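Side-chain contacts in AvrA (Salmonella typhimurium, PDB 6BE0), which probably acetylates serine and threonine residues of target proteins with acetyl-CoA, as a YopJ-family bacterial effector, and binds inositol hexakisphosphate: residues A[270-275]-A[281-286]; A[177-182]-A[243-248]; A[258-261]-A[266-269]. All blocks are in the same frame, centred on the assembly; numbering follows the deposited sequence.

Contact 1: A[270-275]-A[281-286]; sequences ERFDNN and DKKLSI. With IHP (inositol hexakisphosphate), chain B; COA (coenzyme A), chain C.
The carbonyl O of Asn275 takes one hydrogen bond and one CA-H...O contact from 281-286. Ile286 N donates to it over 3.1 Å, with an N-H...O angle of 145°. The CA-H of Ser285 adds the second approach, Ser285 CA lying 3.6 Å from Asn275 O. The side chain of Ser285 lies alongside, but its OG is hydrogen-bonded to Ser287 N, at the first turn of helix 287-300. Asn275 ND2 turns back to Arg271 O at 2.7 Å, nearly straight at 165° and in its own amide plane, which fixes the amide against the end of helix 268-273; OD1 takes Lys290 NZ. At the outer edge Lys283 NZ forms a salt bridge with Asp273 OD1 (3.2 Å), coming from above the carboxylate plane. The lysine chain bends at chi3 (74°), and this turn carries CE past the Phe272 ring, 3.8 Å from CE2, before NZ reaches the acid. Ser285 CB approaches the same side of the ring more loosely, near Phe272 CE1 (4.2 Å). Two ligands flank the contact: O24 of inositol hexakisphosphate sits over one face of the Arg271 guanidinium, and Leu284 CD2 lies 3.6 Å from N3A of coenzyme A. The contact thus joins the end of helix 268-273 to strand 283-285, which pairs antiparallel with strand 276-278, while Phe272 also packs on Ala243 and Leu246 of helix 243-252.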
loop_
_atom_site.group_PDB
_atom_site.type_symbol
_atom_site.label_atom_id
_atom_site.label_comp_id
_atom_site.label_asym_id
_atom_site.label_seq_id
_atom_site.Cartn_x
_atom_site.Cartn_y
_atom_site.Cartn_z
ATOM N N GLU A 270 11.991 1.630 17.307
ATOM C CA GLU A 270 13.416 1.410 17.090
ATOM C C GLU A 270 13.729 1.341 15.601
ATOM O O GLU A 270 14.768 1.827 15.155
ATOM C CB GLU A 270 13.877 0.130 17.790
ATOM C CG GLU A 270 14.030 0.269 19.298
ATOM C CD GLU A 270 14.595 -0.980 19.948
ATOM O OE1 GLU A 270 14.486 -2.068 19.345
ATOM O OE2 GLU A 270 15.155 -0.870 21.060
ATOM N N ARG A 271 12.824 0.742 14.833
ATOM C CA ARG A 271 13.009 0.644 13.391
ATOM C C ARG A 271 12.851 2.003 12.716
ATOM O O ARG A 271 13.588 2.327 11.784
ATOM C CB ARG A 271 12.021 -0.349 12.776
ATOM C CG ARG A 271 11.870 -0.148 11.281
ATOM C CD ARG A 271 11.225 -1.315 10.564
ATOM N NE ARG A 271 10.910 -0.936 9.189
ATOM C CZ ARG A 271 11.819 -0.725 8.242
ATOM N NH1 ARG A 271 13.112 -0.866 8.504
ATOM N NH2 ARG A 271 11.435 -0.371 7.027
ATOM N N PHE A 272 11.879 2.786 13.176
ATOM C CA PHE A 272 11.632 4.109 12.612
ATOM C C PHE A 272 12.884 4.972 12.686
ATOM O O PHE A 272 13.213 5.686 11.740
ATOM C CB PHE A 272 10.479 4.805 13.341
ATOM C CG PHE A 272 10.309 6.250 12.962
ATOM C CD1 PHE A 272 9.648 6.602 11.797
ATOM C CD2 PHE A 272 10.810 7.258 13.771
ATOM C CE1 PHE A 272 9.491 7.932 11.446
ATOM C CE2 PHE A 272 10.655 8.587 13.426
ATOM C CZ PHE A 272 9.995 8.923 12.262
ATOM N N ASP A 273 13.581 4.894 13.815
ATOM C CA ASP A 273 14.799 5.666 14.020
ATOM C C ASP A 273 15.962 5.122 13.193
ATOM O O ASP A 273 16.790 5.888 12.702
ATOM C CB ASP A 273 15.177 5.678 15.504
ATOM C CG ASP A 273 14.249 6.544 16.341
ATOM O OD1 ASP A 273 13.489 7.350 15.763
ATOM O OD2 ASP A 273 14.291 6.430 17.584
ATOM N N ASN A 274 16.023 3.803 13.036
ATOM C CA ASN A 274 17.115 3.173 12.297
ATOM C C ASN A 274 17.000 3.354 10.785
ATOM O O ASN A 274 17.851 2.879 10.031
ATOM C CB ASN A 274 17.184 1.680 12.625
ATOM C CG ASN A 274 17.676 1.411 14.035
ATOM O OD1 ASN A 274 18.273 2.276 14.677
ATOM N ND2 ASN A 274 17.436 0.199 14.520
ATOM N N ASN A 275 15.946 4.037 10.347
ATOM C CA ASN A 275 15.745 4.324 8.932
ATOM C C ASN A 275 15.382 5.790 8.720
ATOM O O ASN A 275 14.544 6.120 7.879
ATOM C CB ASN A 275 14.654 3.420 8.356
ATOM C CG ASN A 275 15.026 1.953 8.410
ATOM O OD1 ASN A 275 15.478 1.378 7.421
ATOM N ND2 ASN A 275 14.841 1.338 9.572
ATOM N N ASP A 281 17.866 20.175 10.036
ATOM C CA ASP A 281 17.388 20.068 11.414
ATOM C C ASP A 281 15.972 19.498 11.509
ATOM O O ASP A 281 15.210 19.858 12.408
ATOM C CB ASP A 281 17.438 21.438 12.098
ATOM C CG ASP A 281 18.841 22.012 12.151
ATOM O OD1 ASP A 281 19.811 21.232 12.048
ATOM O OD2 ASP A 281 18.976 23.245 12.303
ATOM N N LYS A 282 15.628 18.610 10.581
ATOM C CA LYS A 282 14.335 17.930 10.602
ATOM C C LYS A 282 14.517 16.444 10.320
ATOM O O LYS A 282 15.082 16.062 9.295
ATOM C CB LYS A 282 13.379 18.552 9.582
ATOM C CG LYS A 282 12.955 19.977 9.916
ATOM C CD LYS A 282 11.963 20.516 8.896
ATOM C CE LYS A 282 11.516 21.929 9.242
ATOM N NZ LYS A 282 10.570 22.478 8.231
ATOM N N LYS A 283 14.035 15.609 11.235
ATOM C CA LYS A 283 14.191 14.165 11.108
ATOM C C LYS A 283 13.178 13.592 10.122
ATOM O O LYS A 283 11.972 13.620 10.369
ATOM C CB LYS A 283 14.045 13.483 12.472
ATOM C CG LYS A 283 14.398 12.001 12.454
ATOM C CD LYS A 283 14.510 11.417 13.856
ATOM C CE LYS A 283 13.148 11.221 14.504
ATOM N NZ LYS A 283 13.253 10.500 15.805
ATOM N N LEU A 284 13.685 13.079 9.004
ATOM C CA LEU A 284 12.852 12.480 7.967
ATOM C C LEU A 284 13.128 10.988 7.852
ATOM O O LEU A 284 14.215 10.525 8.199
ATOM C CB LEU A 284 13.099 13.158 6.620
ATOM C CG LEU A 284 12.781 14.651 6.531
ATOM C CD1 LEU A 284 13.185 15.187 5.166
ATOM C CD2 LEU A 284 11.307 14.912 6.797
ATOM N N SER A 285 12.143 10.244 7.356
ATOM C CA SER A 285 12.290 8.808 7.146
ATOM C C SER A 285 12.581 8.498 5.685
ATOM O O SER A 285 11.859 8.945 4.792
ATOM C CB SER A 285 11.028 8.067 7.593
ATOM O OG SER A 285 11.106 6.692 7.253
ATOM N N ILE A 286 13.644 7.735 5.451
ATOM C CA ILE A 286 13.971 7.243 4.117
ATOM C C ILE A 286 13.693 5.747 4.034
ATOM O O ILE A 286 14.315 5.035 3.247
ATOM C CB ILE A 286 15.447 7.515 3.752
ATOM C CG1 ILE A 286 16.391 6.816 4.739
ATOM C CG2 ILE A 286 15.714 9.014 3.729
ATOM C CD1 ILE A 286 17.831 6.776 4.278
HETATM C C1 IHP B . 10.043 -9.152 5.494
HETATM C C2 IHP B . 9.662 -7.883 4.741
HETATM C C3 IHP B . 10.361 -6.667 5.325
HETATM C C4 IHP B . 11.860 -6.882 5.377
HETATM C C5 IHP B . 12.149 -8.045 6.307
HETATM C C6 IHP B . 11.538 -9.325 5.755
HETATM O O11 IHP B . 9.541 -10.262 4.772
HETATM P P1 IHP B . 8.215 -10.969 5.308
HETATM O O21 IHP B . 7.341 -11.354 4.135
HETATM O O31 IHP B . 7.431 -10.033 6.204
HETATM O O41 IHP B . 8.593 -12.206 6.078
HETATM O O12 IHP B . 9.971 -8.024 3.337
HETATM P P2 IHP B . 8.807 -7.996 2.264
HETATM O O22 IHP B . 7.726 -8.988 2.622
HETATM O O32 IHP B . 8.184 -6.623 2.188
HETATM O O42 IHP B . 9.368 -8.360 0.907
HETATM O O13 IHP B . 10.040 -5.507 4.556
HETATM P P3 IHP B . 9.117 -4.379 5.200
HETATM O O23 IHP B . 8.178 -3.833 4.152
HETATM O O33 IHP B . 8.303 -4.930 6.347
HETATM O O43 IHP B . 9.980 -3.253 5.706
HETATM O O14 IHP B . 12.536 -5.672 5.769
HETATM P P4 IHP B . 12.494 -5.044 7.253
HETATM O O24 IHP B . 12.262 -3.553 7.156
HETATM O O34 IHP B . 11.396 -5.651 8.096
HETATM O O44 IHP B . 13.820 -5.256 7.931
HETATM O O15 IHP B . 13.552 -8.223 6.512
HETATM P P5 IHP B . 14.052 -8.792 7.904
HETATM O O25 IHP B . 12.899 -9.428 8.650
HETATM O O35 IHP B . 15.123 -9.825 7.657
HETATM O O45 IHP B . 14.626 -7.685 8.754
HETATM O O16 IHP B . 12.219 -9.728 4.569
HETATM P P6 IHP B . 12.721 -11.204 4.443
HETATM O O26 IHP B . 13.651 -11.325 3.264
HETATM O O36 IHP B . 13.454 -11.609 5.696
HETATM O O46 IHP B . 11.554 -12.137 4.229
HETATM N N1A COA C . 9.645 12.606 3.751
HETATM C C2A COA C . 9.485 12.145 5.029
HETATM N N3A COA C . 8.611 12.764 5.877
HETATM C C4A COA C . 7.888 13.850 5.458
HETATM C C5A COA C . 8.039 14.309 4.197
HETATM C C6A COA C . 8.931 13.672 3.341
HETATM N N6A COA C . 9.507 13.643 2.035
HETATM N N7A COA C . 7.215 15.382 4.033
HETATM C C8A COA C . 6.553 15.582 5.202
HETATM N N9A COA C . 6.964 14.644 6.085
HETATM C C1B COA C . 6.541 14.460 7.433
HETATM C C2B COA C . 7.476 14.840 8.276
HETATM O O2B COA C . 8.248 13.692 8.723
HETATM C C3B COA C . 6.682 15.513 9.519
HETATM O O3B COA C . 6.121 14.508 10.364
HETATM P P3B COA C . 6.619 14.400 11.894
HETATM O O7A COA C . 8.032 13.863 11.933
HETATM O O8A COA C . 6.579 15.763 12.541
HETATM O O9A COA C . 5.707 13.463 12.658
HETATM C C4B COA C . 5.696 16.235 8.938
HETATM O O4B COA C . 5.291 15.403 7.728
HETATM C C5B COA C . 6.219 17.596 8.502
HETATM O O5B COA C . 5.251 18.250 7.690
HETATM P P1A COA C . 4.487 19.536 8.261
HETATM O O1A COA C . 4.416 19.472 9.779
HETATM O O2A COA C . 5.231 20.789 7.832
HETATM O O3A COA C . 3.018 19.575 7.668
#

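Contact 2: A[177-182]-A[243-248]; sequences LDIQRS and AQRLNE. With COA (coenzyme A), chain C.
Arg245 reaches from helix 243-252 into the loop 177-182, and nearly every atom of its side chain has a partner there. Its CB lies 3.3 Å from Arg181 NH2, so the first carbon already touches the other arginine. CG stands anti to the backbone N and the chain then bends at chi2 (64°), which lays CG and CD against the carbonyl O of Asp178; CD is 3.1 Å from that oxygen. NE makes a weak, bent bond to the same Asp178 O, and a better one to Leu177 O at 3.1 Å. NH2 donates to Leu177 O as well, at 2.9 Å and 154°. The guanidinium therefore grips a single oxygen side-on with two nitrogens, and both bonds lie in the carbonyl plane and close to the guanidinium plane, a geometry that fixes its rotation. NH2 has a further partner in Asp229, by a salt bridge.

Arg181 crosses Arg245 at about a right angle, with the two guanidinium planes 20° apart. Its NH2 bonds Asp178 O from above the carbonyl plane, and NE forms a salt bridge with Asp178 OD1 at 2.9 Å whose hydrogen bond is bent and weak. The carboxylates of Asp178 and Asp229 probably offset the arginine charges, while the carbonyls accept their N-H groups. NH1 reaches O4B of coenzyme A in a weak bond, while Arg181 CB packs 3.5 Å from N9A of the adenine. At the 3'-phosphate of the coenzyme, Gln244 N donates to O9A at 2.7 Å, and Ala243 N makes a weak bond to O7A. A phosphate bound by backbone N-H groups in the first turn of a helix is a classic anion site, and here it forms part of the coenzyme A pocket.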
loop_
_atom_site.group_PDB
_atom_site.type_symbol
_atom_site.label_atom_id
_atom_site.label_comp_id
_atom_site.label_asym_id
_atom_site.label_seq_id
_atom_site.Cartn_x
_atom_site.Cartn_y
_atom_site.Cartn_z
ATOM N N LEU A 177 -4.818 6.128 5.108
ATOM C CA LEU A 177 -3.775 5.695 6.033
ATOM C C LEU A 177 -2.944 6.874 6.532
ATOM O O LEU A 177 -2.600 6.942 7.713
ATOM C CB LEU A 177 -2.868 4.655 5.367
ATOM C CG LEU A 177 -3.527 3.330 4.967
ATOM C CD1 LEU A 177 -2.489 2.376 4.394
ATOM C CD2 LEU A 177 -4.250 2.680 6.141
ATOM N N ASP A 178 -2.638 7.803 5.629
ATOM C CA ASP A 178 -1.789 8.951 5.942
ATOM C C ASP A 178 -0.491 8.504 6.607
ATOM O O ASP A 178 -0.166 8.938 7.712
ATOM C CB ASP A 178 -2.527 9.944 6.845
ATOM C CG ASP A 178 -1.776 11.258 7.012
ATOM O OD1 ASP A 178 -1.040 11.653 6.080
ATOM O OD2 ASP A 178 -1.919 11.896 8.076
ATOM N N ILE A 179 0.235 7.616 5.931
ATOM C CA ILE A 179 1.546 7.175 6.393
ATOM C C ILE A 179 2.610 7.533 5.361
ATOM O O ILE A 179 3.801 7.536 5.667
ATOM C CB ILE A 179 1.575 5.660 6.667
ATOM C CG1 ILE A 179 1.097 4.881 5.439
ATOM C CG2 ILE A 179 0.709 5.336 7.878
ATOM C CD1 ILE A 179 1.323 3.385 5.542
ATOM N N GLN A 180 2.175 7.829 4.139
ATOM C CA GLN A 180 3.068 8.370 3.122
ATOM C C GLN A 180 3.003 9.889 3.151
ATOM O O GLN A 180 1.919 10.473 3.134
ATOM C CB GLN A 180 2.707 7.860 1.725
ATOM C CG GLN A 180 3.571 8.466 0.619
ATOM C CD GLN A 180 3.038 8.187 -0.767
ATOM O OE1 GLN A 180 2.338 7.201 -0.989
ATOM N NE2 GLN A 180 3.366 9.064 -1.712
ATOM N N ARG A 181 4.172 10.517 3.186
ATOM C CA ARG A 181 4.277 11.971 3.155
ATOM C C ARG A 181 5.238 12.404 2.053
ATOM O O ARG A 181 5.162 13.530 1.564
ATOM C CB ARG A 181 4.742 12.509 4.509
ATOM C CG ARG A 181 3.957 11.975 5.700
ATOM C CD ARG A 181 2.537 12.504 5.722
ATOM N NE ARG A 181 1.738 11.919 6.798
ATOM C CZ ARG A 181 1.902 12.187 8.091
ATOM N NH1 ARG A 181 2.853 13.019 8.494
ATOM N NH2 ARG A 181 1.115 11.612 8.987
ATOM N N SER A 182 6.145 11.509 1.667
ATOM C CA SER A 182 7.059 11.784 0.565
ATOM C C SER A 182 6.264 11.877 -0.733
ATOM O O SER A 182 5.117 11.438 -0.799
ATOM C CB SER A 182 8.142 10.711 0.469
ATOM O OG SER A 182 7.585 9.423 0.287
ATOM N N ALA A 243 6.907 10.787 12.909
ATOM C CA ALA A 243 6.942 10.346 14.298
ATOM C C ALA A 243 5.603 10.602 14.984
ATOM O O ALA A 243 5.127 9.777 15.765
ATOM C CB ALA A 243 8.064 11.048 15.047
ATOM N N GLN A 244 5.002 11.750 14.688
ATOM C CA GLN A 244 3.702 12.099 15.245
ATOM C C GLN A 244 2.647 11.093 14.803
ATOM O O GLN A 244 1.791 10.693 15.589
ATOM C CB GLN A 244 3.294 13.512 14.820
ATOM C CG GLN A 244 1.941 13.964 15.358
ATOM C CD GLN A 244 1.900 14.015 16.874
ATOM O OE1 GLN A 244 2.871 14.411 17.521
ATOM N NE2 GLN A 244 0.774 13.607 17.450
ATOM N N ARG A 245 2.716 10.690 13.539
ATOM C CA ARG A 245 1.759 9.739 12.984
ATOM C C ARG A 245 1.847 8.389 13.691
ATOM O O ARG A 245 0.832 7.728 13.915
ATOM C CB ARG A 245 1.995 9.562 11.483
ATOM C CG ARG A 245 1.029 8.610 10.793
ATOM C CD ARG A 245 -0.409 9.106 10.824
ATOM N NE ARG A 245 -1.333 8.095 10.314
ATOM C CZ ARG A 245 -1.878 7.130 11.051
ATOM N NH1 ARG A 245 -1.605 7.034 12.346
ATOM N NH2 ARG A 245 -2.704 6.257 10.492
ATOM N N LEU A 246 3.066 7.982 14.033
ATOM C CA LEU A 246 3.270 6.744 14.773
ATOM C C LEU A 246 2.733 6.872 16.195
ATOM O O LEU A 246 2.157 5.927 16.732
ATOM C CB LEU A 246 4.754 6.369 14.807
ATOM C CG LEU A 246 5.355 5.783 13.527
ATOM C CD1 LEU A 246 6.849 5.565 13.706
ATOM C CD2 LEU A 246 4.676 4.477 13.139
ATOM N N ASN A 247 2.923 8.042 16.800
ATOM C CA ASN A 247 2.401 8.298 18.139
ATOM C C ASN A 247 0.882 8.203 18.167
ATOM O O ASN A 247 0.292 7.850 19.185
ATOM C CB ASN A 247 2.833 9.677 18.641
ATOM C CG ASN A 247 4.335 9.810 18.777
ATOM O OD1 ASN A 247 5.059 8.815 18.820
ATOM N ND2 ASN A 247 4.812 11.047 18.853
ATOM N N GLU A 248 0.249 8.526 17.046
ATOM C CA GLU A 248 -1.201 8.455 16.946
ATOM C C GLU A 248 -1.668 7.009 16.837
ATOM O O GLU A 248 -2.752 6.662 17.306
ATOM C CB GLU A 248 -1.694 9.263 15.744
ATOM C CG GLU A 248 -1.509 10.765 15.899
ATOM C CD GLU A 248 -1.749 11.521 14.607
ATOM O OE1 GLU A 248 -2.294 10.919 13.655
ATOM O OE2 GLU A 248 -1.391 12.718 14.547
HETATM N N1A COA C . 9.645 12.606 3.751
HETATM C C2A COA C . 9.485 12.145 5.029
HETATM N N3A COA C . 8.611 12.764 5.877
HETATM C C4A COA C . 7.888 13.850 5.458
HETATM C C5A COA C . 8.039 14.309 4.197
HETATM C C6A COA C . 8.931 13.672 3.341
HETATM N N6A COA C . 9.507 13.643 2.035
HETATM N N7A COA C . 7.215 15.382 4.033
HETATM C C8A COA C . 6.553 15.582 5.202
HETATM N N9A COA C . 6.964 14.644 6.085
HETATM C C1B COA C . 6.541 14.460 7.433
HETATM C C2B COA C . 7.476 14.840 8.276
HETATM O O2B COA C . 8.248 13.692 8.723
HETATM C C3B COA C . 6.682 15.513 9.519
HETATM O O3B COA C . 6.121 14.508 10.364
HETATM P P3B COA C . 6.619 14.400 11.894
HETATM O O7A COA C . 8.032 13.863 11.933
HETATM O O8A COA C . 6.579 15.763 12.541
HETATM O O9A COA C . 5.707 13.463 12.658
HETATM C C4B COA C . 5.696 16.235 8.938
HETATM O O4B COA C . 5.291 15.403 7.728
HETATM C C5B COA C . 6.219 17.596 8.502
HETATM O O5B COA C . 5.251 18.250 7.690
HETATM P P1A COA C . 4.487 19.536 8.261
HETATM O O1A COA C . 4.416 19.472 9.779
HETATM O O2A COA C . 5.231 20.789 7.832
HETATM O O3A COA C . 3.018 19.575 7.668
#

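Contact 3: A[258-261]-A[266-269]; sequences SSIV and ETLY
Glu266 presents its carbonyl O to Val261 N across the turn, a 3.3 Å hydrogen bond with an N-H...O angle of 162°. The CG2 methyl of Val261 comes to 3.4 Å from the same oxygen, and the CG2 and CD1 methyls of Ile260 lie beside the Glu266 backbone. The carboxylate itself points to other partners: OE1 accepts from Asn262 ND2, and OE2 from Asn274 ND2.

Thr267 comes next, and its CA-H is directed at Ser259 O, 3.3 Å from CA. Its two branches do different work. CG2 packs against the Ser258 backbone, 3.9 Å from Ser258 CA, whereas a chi1 of 67° turns OG1 towards the first turn, where it accepts a hydrogen bond from Glu270 N. Thr267 is thus the N-cap of helix 268-273.

Leu268 N follows with a weak bond to Ser259 O, bent to 128°. Its CB meets the CG1 branch of Val261 at 4.0 Å, the apolar side-chain pair of this contact. Both leucine and valine also touch Val234, so the pair continues a wider patch; Leu268 packs on Leu246 of helix 243-252 as well. Tyr269 then turns to that helix, where its OH makes a weak hydrogen bond with Asn247 OD1.

The chemistry is mostly backbone polar bonding with small methyl contacts on its flanks. One sound bond, one weak bond and a CA-H...O approach bring the loop across the helix start, while the threonine cap satisfies an N-H of the first turn, which implies that main-chain bonds and a side-chain cap together define the helix start.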
loop_
_atom_site.group_PDB
_atom_site.type_symbol
_atom_site.label_atom_id
_atom_site.label_comp_id
_atom_site.label_asym_id
_atom_site.label_seq_id
_atom_site.Cartn_x
_atom_site.Cartn_y
_atom_site.Cartn_z
ATOM N N SER A 258 6.138 -1.211 21.639
ATOM C CA SER A 258 7.187 -2.153 22.014
ATOM C C SER A 258 6.990 -3.529 21.375
ATOM O O SER A 258 7.339 -4.550 21.968
ATOM C CB SER A 258 7.241 -2.292 23.537
ATOM O OG SER A 258 6.023 -2.811 24.043
ATOM N N SER A 259 6.433 -3.550 20.168
ATOM C CA SER A 259 6.236 -4.795 19.430
ATOM C C SER A 259 7.318 -4.985 18.374
ATOM O O SER A 259 7.586 -4.080 17.584
ATOM C CB SER A 259 4.858 -4.816 18.763
ATOM O OG SER A 259 3.822 -4.861 19.727
ATOM N N ILE A 260 7.938 -6.162 18.363
ATOM C CA ILE A 260 8.927 -6.492 17.342
ATOM C C ILE A 260 8.247 -6.543 15.980
ATOM O O ILE A 260 7.173 -7.128 15.844
ATOM C CB ILE A 260 9.619 -7.845 17.619
ATOM C CG1 ILE A 260 10.237 -7.868 19.022
ATOM C CG2 ILE A 260 10.682 -8.129 16.560
ATOM C CD1 ILE A 260 11.303 -6.812 19.258
ATOM N N VAL A 261 8.879 -5.935 14.979
ATOM C CA VAL A 261 8.288 -5.825 13.648
ATOM C C VAL A 261 9.139 -6.489 12.564
ATOM O O VAL A 261 8.783 -6.449 11.385
ATOM C CB VAL A 261 8.060 -4.345 13.264
ATOM C CG1 VAL A 261 7.093 -3.688 14.236
ATOM C CG2 VAL A 261 9.379 -3.585 13.228
ATOM N N GLU A 266 13.875 -5.445 16.360
ATOM C CA GLU A 266 13.712 -4.035 16.693
ATOM C C GLU A 266 12.235 -3.667 16.673
ATOM O O GLU A 266 11.476 -4.141 15.830
ATOM C CB GLU A 266 14.505 -3.144 15.731
ATOM C CG GLU A 266 14.312 -3.460 14.257
ATOM C CD GLU A 266 15.177 -2.588 13.357
ATOM O OE1 GLU A 266 14.899 -2.521 12.142
ATOM O OE2 GLU A 266 16.139 -1.976 13.866
ATOM N N THR A 267 11.835 -2.826 17.620
ATOM C CA THR A 267 10.442 -2.431 17.750
ATOM C C THR A 267 10.042 -1.482 16.629
ATOM O O THR A 267 10.879 -1.067 15.826
ATOM C CB THR A 267 10.176 -1.753 19.105
ATOM O OG1 THR A 267 10.873 -0.502 19.163
ATOM C CG2 THR A 267 10.637 -2.643 20.251
ATOM N N LEU A 268 8.756 -1.150 16.577
ATOM C CA LEU A 268 8.241 -0.201 15.599
ATOM C C LEU A 268 8.986 1.127 15.694
ATOM O O LEU A 268 9.371 1.709 14.680
ATOM C CB LEU A 268 6.740 0.016 15.811
ATOM C CG LEU A 268 6.038 0.982 14.856
ATOM C CD1 LEU A 268 6.010 0.420 13.442
ATOM C CD2 LEU A 268 4.632 1.278 15.353
ATOM N N TYR A 269 9.187 1.598 16.920
ATOM C CA TYR A 269 9.896 2.850 17.156
ATOM C C TYR A 269 11.385 2.723 16.853
ATOM O O TYR A 269 11.975 3.605 16.231
ATOM C CB TYR A 269 9.712 3.306 18.607
ATOM C CG TYR A 269 8.430 4.061 18.898
ATOM C CD1 TYR A 269 7.791 4.808 17.916
ATOM C CD2 TYR A 269 7.870 4.036 20.167
ATOM C CE1 TYR A 269 6.630 5.499 18.188
ATOM C CE2 TYR A 269 6.710 4.725 20.448
ATOM C CZ TYR A 269 6.095 5.455 19.455
ATOM O OH TYR A 269 4.941 6.144 19.730
#

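Contacts 1 and 2 are buried and both touch coenzyme A, whereas contact 3 lies at the surface. Helix 268-273 supplies a segment to contacts 1 and 3, its end to contact 1 and its start to contact 3, and helix 243-252, which carries one segment of contact 2, packs against it, so that Leu246 links all three contacts. The chemistry follows the place. Contact 2 relies on arginines bonded to loop carbonyls, contact 1 mixes a backbone bond with an exposed salt bridge, and contact 3 uses backbone bonds and methyl packing.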